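Local coordinates for protein thermoresistant glucokinase (Janibacter sp. HTCC2649, PDB 4EUN) that probably phosphorylates gluconate at the expense of ATP, as a gluconokinase-type sugar kinase with a P-loop nucleoside-kinase fold, at residues R83-W86 with L87-L90; L111-T114 with Y115-V118. One frame throughout, in Å; residues are numbered along the deposited sequence.

Contact 1 of 2, residues R83-W86 with L87-L90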
loop_
_atom_site.group_PDB
_atom_site.type_symbol
_atom_site.label_atom_id
_atom_site.label_comp_id
_atom_site.label_asym_id
_atom_site.label_seq_id
_atom_site.Cartn_x
_atom_site.Cartn_y
_atom_site.Cartn_z
ATOM N N ARG A 83 -0.092 15.500 13.458
ATOM C CA ARG A 83 -0.617 14.160 13.214
ATOM C C ARG A 83 -2.116 13.995 13.418
ATOM O O ARG A 83 -2.699 13.067 12.850
ATOM C CB ARG A 83 0.126 13.114 14.057
ATOM C CG ARG A 83 1.582 12.900 13.653
ATOM C CD ARG A 83 2.271 11.919 14.582
ATOM N NE ARG A 83 3.674 11.696 14.223
ATOM C CZ ARG A 83 4.702 11.840 15.056
ATOM N NH1 ARG A 83 4.504 12.222 16.308
ATOM N NH2 ARG A 83 5.937 11.613 14.628
ATOM N N TRP A 84 -2.743 14.857 14.219
ATOM C CA TRP A 84 -4.172 14.687 14.503
ATOM C C TRP A 84 -5.058 14.616 13.247
ATOM O O TRP A 84 -5.886 13.709 13.149
ATOM C CB TRP A 84 -4.730 15.727 15.497
ATOM C CG TRP A 84 -4.095 15.759 16.867
ATOM C CD1 TRP A 84 -3.610 16.867 17.508
ATOM C CD2 TRP A 84 -3.901 14.659 17.775
ATOM N NE1 TRP A 84 -3.122 16.525 18.747
ATOM C CE2 TRP A 84 -3.287 15.176 18.935
ATOM C CE3 TRP A 84 -4.177 13.288 17.717
ATOM C CZ2 TRP A 84 -2.945 14.372 20.025
ATOM C CZ3 TRP A 84 -3.842 12.496 18.807
ATOM C CH2 TRP A 84 -3.234 13.036 19.937
ATOM N N PRO A 85 -4.897 15.560 12.287
ATOM C CA PRO A 85 -5.778 15.468 11.111
ATOM C C PRO A 85 -5.544 14.195 10.305
ATOM O O PRO A 85 -6.505 13.641 9.773
ATOM C CB PRO A 85 -5.401 16.706 10.286
ATOM C CG PRO A 85 -4.858 17.680 11.301
ATOM C CD PRO A 85 -4.114 16.811 12.273
ATOM N N TRP A 86 -4.297 13.737 10.244
ATOM C CA TRP A 86 -3.935 12.496 9.569
ATOM C C TRP A 86 -4.598 11.283 10.224
ATOM O O TRP A 86 -5.227 10.465 9.553
ATOM C CB TRP A 86 -2.409 12.357 9.565
ATOM C CG TRP A 86 -1.863 11.019 9.136
ATOM C CD1 TRP A 86 -1.995 10.435 7.908
ATOM C CD2 TRP A 86 -1.047 10.133 9.915
ATOM N NE1 TRP A 86 -1.333 9.236 7.885
ATOM C CE2 TRP A 86 -0.741 9.023 9.102
ATOM C CE3 TRP A 86 -0.553 10.167 11.224
ATOM C CZ2 TRP A 86 0.039 7.957 9.553
ATOM C CZ3 TRP A 86 0.218 9.109 11.675
ATOM C CH2 TRP A 86 0.505 8.014 10.843
ATOM N N LEU A 87 -4.469 11.179 11.538
ATOM C CA LEU A 87 -5.104 10.110 12.293
ATOM C C LEU A 87 -6.628 10.125 12.139
ATOM O O LEU A 87 -7.253 9.067 12.025
ATOM C CB LEU A 87 -4.713 10.229 13.765
ATOM C CG LEU A 87 -3.228 9.974 13.986
ATOM C CD1 LEU A 87 -2.825 10.524 15.336
ATOM C CD2 LEU A 87 -2.914 8.484 13.936
ATOM N N ARG A 88 -7.227 11.313 12.146
ATOM C CA ARG A 88 -8.674 11.404 11.956
ATOM C C ARG A 88 -9.084 10.955 10.560
ATOM O O ARG A 88 -10.138 10.354 10.399
ATOM C CB ARG A 88 -9.208 12.811 12.240
ATOM C CG ARG A 88 -9.358 13.125 13.722
ATOM C CD ARG A 88 -10.035 14.474 13.914
ATOM N NE ARG A 88 -9.229 15.558 13.358
ATOM C CZ ARG A 88 -8.505 16.398 14.088
ATOM N NH1 ARG A 88 -7.797 17.353 13.500
ATOM N NH2 ARG A 88 -8.498 16.290 15.410
ATOM N N SER A 89 -8.263 11.237 9.558
ATOM C CA SER A 89 -8.624 10.812 8.199
ATOM C C SER A 89 -8.531 9.296 8.076
ATOM O O SER A 89 -9.335 8.673 7.369
ATOM C CB SER A 89 -7.753 11.507 7.153
ATOM O OG SER A 89 -6.449 10.967 7.141
ATOM N N LEU A 90 -7.570 8.695 8.772
ATOM C CA LEU A 90 -7.447 7.238 8.801
ATOM C C LEU A 90 -8.651 6.612 9.495
ATOM O O LEU A 90 -9.196 5.594 9.035
ATOM C CB LEU A 90 -6.156 6.813 9.510
ATOM C CG LEU A 90 -4.855 7.197 8.813
ATOM C CD1 LEU A 90 -3.688 6.918 9.737
ATOM C CD2 LEU A 90 -4.710 6.395 7.528
#
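Two successive turns of helix 80-99 meet here, and W86 with L90 is their main side-chain pair. L90 CD1 lies over one face of the W86 indole, 3.9 Å from the centroid of its five-membered ring, in a CH-pi contact. The methyl sits toward the rim, nearest W86 CE2. W86 CG is anti to the backbone N (chi1 169°), which lays the indole alongside the next turn. L87 meets the six-membered part of the same indole, with L87 CG 3.8 Å from W86 CE3. L87 CD1 touches W84 CE3 at 3.9 Å, while L87 CD2 turns to the W86 ring. L87 thus lies between two tryptophans.

P85 has no N-H to give to the turn before, and the helix is kinked there. W86 N also lacks such a bond. From L87 on the bonding is regular: L87 N to R83 O is nearly straight at 2.9 Å. W86 O accepts twice, from L90 N and from S89 OG, the latter at 2.8 Å. The R88 chain bends at chi3 (-63°). This folds the guanidinium back, with one face over W84 O and R88 NH1 3.7 Å from P85 CG.

W86 NE1 is bonded to A60 O, and its ring stacks with H64. L90 and S89 rest on F63. W84 and L87 face helix 113-119, while R83 NH1 is hydrogen-bonded to Y115 OH and R83 touches helix 155-161.

Contact 2 of 2, residues L111-T114 with Y115-V118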
loop_
_atom_site.group_PDB
_atom_site.type_symbol
_atom_site.label_atom_id
_atom_site.label_comp_id
_atom_site.label_asym_id
_atom_site.label_seq_id
_atom_site.Cartn_x
_atom_site.Cartn_y
_atom_site.Cartn_z
ATOM N N LEU A 111 3.169 4.879 16.627
ATOM C CA LEU A 111 2.011 5.525 17.212
ATOM C C LEU A 111 2.090 5.562 18.731
ATOM O O LEU A 111 2.498 4.585 19.377
ATOM C CB LEU A 111 0.751 4.769 16.845
ATOM C CG LEU A 111 0.479 4.562 15.360
ATOM C CD1 LEU A 111 -0.683 3.598 15.205
ATOM C CD2 LEU A 111 0.179 5.892 14.711
ATOM N N LYS A 112 1.681 6.697 19.288
ATOM C CA LYS A 112 1.440 6.826 20.705
ATOM C C LYS A 112 0.104 6.192 21.037
ATOM O O LYS A 112 -0.733 6.030 20.157
ATOM C CB LYS A 112 1.383 8.304 21.075
ATOM C CG LYS A 112 2.677 9.064 20.849
ATOM C CD LYS A 112 2.550 10.475 21.432
ATOM C CE LYS A 112 3.791 11.312 21.161
ATOM N NZ LYS A 112 3.681 12.654 21.808
ATOM N N ARG A 113 -0.103 5.863 22.311
ATOM C CA ARG A 113 -1.409 5.401 22.781
ATOM C C ARG A 113 -2.545 6.341 22.393
ATOM O O ARG A 113 -3.575 5.897 21.887
ATOM C CB ARG A 113 -1.392 5.236 24.304
ATOM C CG ARG A 113 -2.786 5.156 24.932
ATOM C CD ARG A 113 -3.395 3.808 24.656
ATOM N NE ARG A 113 -4.841 3.771 24.879
ATOM C CZ ARG A 113 -5.440 2.994 25.772
ATOM N NH1 ARG A 113 -4.721 2.189 26.545
ATOM N NH2 ARG A 113 -6.760 3.018 25.888
ATOM N N THR A 114 -2.363 7.640 22.626
ATOM C CA THR A 114 -3.383 8.626 22.238
ATOM C C THR A 114 -3.701 8.602 20.738
ATOM O O THR A 114 -4.832 8.896 20.346
ATOM C CB THR A 114 -2.982 10.057 22.619
ATOM O OG1 THR A 114 -1.702 10.357 22.052
ATOM C CG2 THR A 114 -2.923 10.221 24.130
ATOM N N TYR A 115 -2.706 8.294 19.901
ATOM C CA TYR A 115 -2.943 8.194 18.460
ATOM C C TYR A 115 -3.843 7.002 18.170
ATOM O O TYR A 115 -4.740 7.081 17.322
ATOM C CB TYR A 115 -1.642 8.001 17.670
ATOM C CG TYR A 115 -0.623 9.111 17.779
ATOM C CD1 TYR A 115 -0.887 10.287 18.478
ATOM C CD2 TYR A 115 0.620 8.978 17.176
ATOM C CE1 TYR A 115 0.070 11.290 18.576
ATOM C CE2 TYR A 115 1.577 9.968 17.276
ATOM C CZ TYR A 115 1.296 11.124 17.968
ATOM O OH TYR A 115 2.259 12.123 18.058
ATOM N N ARG A 116 -3.570 5.886 18.839
ATOM C CA ARG A 116 -4.396 4.696 18.665
ATOM C C ARG A 116 -5.821 4.947 19.144
ATOM O O ARG A 116 -6.760 4.412 18.561
ATOM C CB ARG A 116 -3.753 3.474 19.340
ATOM C CG ARG A 116 -2.362 3.175 18.771
ATOM C CD ARG A 116 -1.777 1.849 19.245
ATOM N NE ARG A 116 -1.482 1.800 20.687
ATOM C CZ ARG A 116 -0.296 2.055 21.229
ATOM N NH1 ARG A 116 0.728 2.435 20.480
ATOM N NH2 ARG A 116 -0.143 1.946 22.539
ATOM N N ASP A 117 -5.983 5.763 20.188
ATOM C CA ASP A 117 -7.327 6.162 20.634
ATOM C C ASP A 117 -8.111 6.842 19.508
ATOM O O ASP A 117 -9.300 6.562 19.297
ATOM C CB ASP A 117 -7.252 7.111 21.839
ATOM C CG ASP A 117 -6.767 6.431 23.110
ATOM O OD1 ASP A 117 -6.851 5.191 23.214
ATOM O OD2 ASP A 117 -6.313 7.152 24.029
ATOM N N VAL A 118 -7.447 7.728 18.766
ATOM C CA VAL A 118 -8.093 8.416 17.650
ATOM C C VAL A 118 -8.491 7.440 16.535
ATOM O O VAL A 118 -9.600 7.512 16.005
ATOM C CB VAL A 118 -7.200 9.535 17.072
ATOM C CG1 VAL A 118 -7.848 10.167 15.850
ATOM C CG2 VAL A 118 -6.923 10.588 18.133
#
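K112 lies across the phenol of Y115 where the loop turns into helix 113-119. K112 CB stands over the ring centre, 3.8 Å from the centroid, a clear CH-pi contact. The extended chain carries CG over the same face and CD and CE out past CZ, with K112 CE 3.6 Å from Y115 OH. Y115 OH is hydrogen-bonded to D80 OD1, which also pairs with K112 NZ. L111 CD2 adds an apolar contact with Y115 CD2 at 4.0 Å.

R113 and D117, one turn apart, form a salt bridge. R113 NE bonds to D117 OD1 at 3.0 Å, with an N-H...O angle of 166°. D117 OD1 lies close to the guanidinium plane and is met on its syn side, somewhat out of the carboxylate plane. The two flat groups are turned 75° apart. A second bond to it from R113 NH2 is weak. The bend of R113 at chi2 (75°) turns NE forward along the helix to this oxygen.

R116, bent at chi3, folds back toward the start of the helix and lays one guanidinium face over R113 CA, 3.7 Å from R116 NH2. K112, the N-cap residue, accepts R116 N through K112 O at 3.1 Å.

Outside the turn, R113 pairs with D168 and E166, R116 with E169, and D117 with R120. The positive charge of the two arginines is therefore probably well balanced.

How the contacts relate
Contact 1 comes first along the chain, on helix 80-99. Contact 2 follows at the start of helix 113-119, and strand 104-108 of the parallel sheet lies between the two helices in sequence. Their centres are about 10 Å apart, on the same side of the chain's centre. They touch directly. R83 NH1 lies 2.8 Å from Y115 OH, a probable hydrogen bond. L87 CD1 packs on Y115 CG at 3.6 Å, and W84 CZ3 on V118 CG2 at 3.7 Å. Contact 2 also reaches strands 31-35 and 127-132 through L111 and R116. Helix 113-119 thus links helix 80-99 to the central sheet of this P-loop kinase fold.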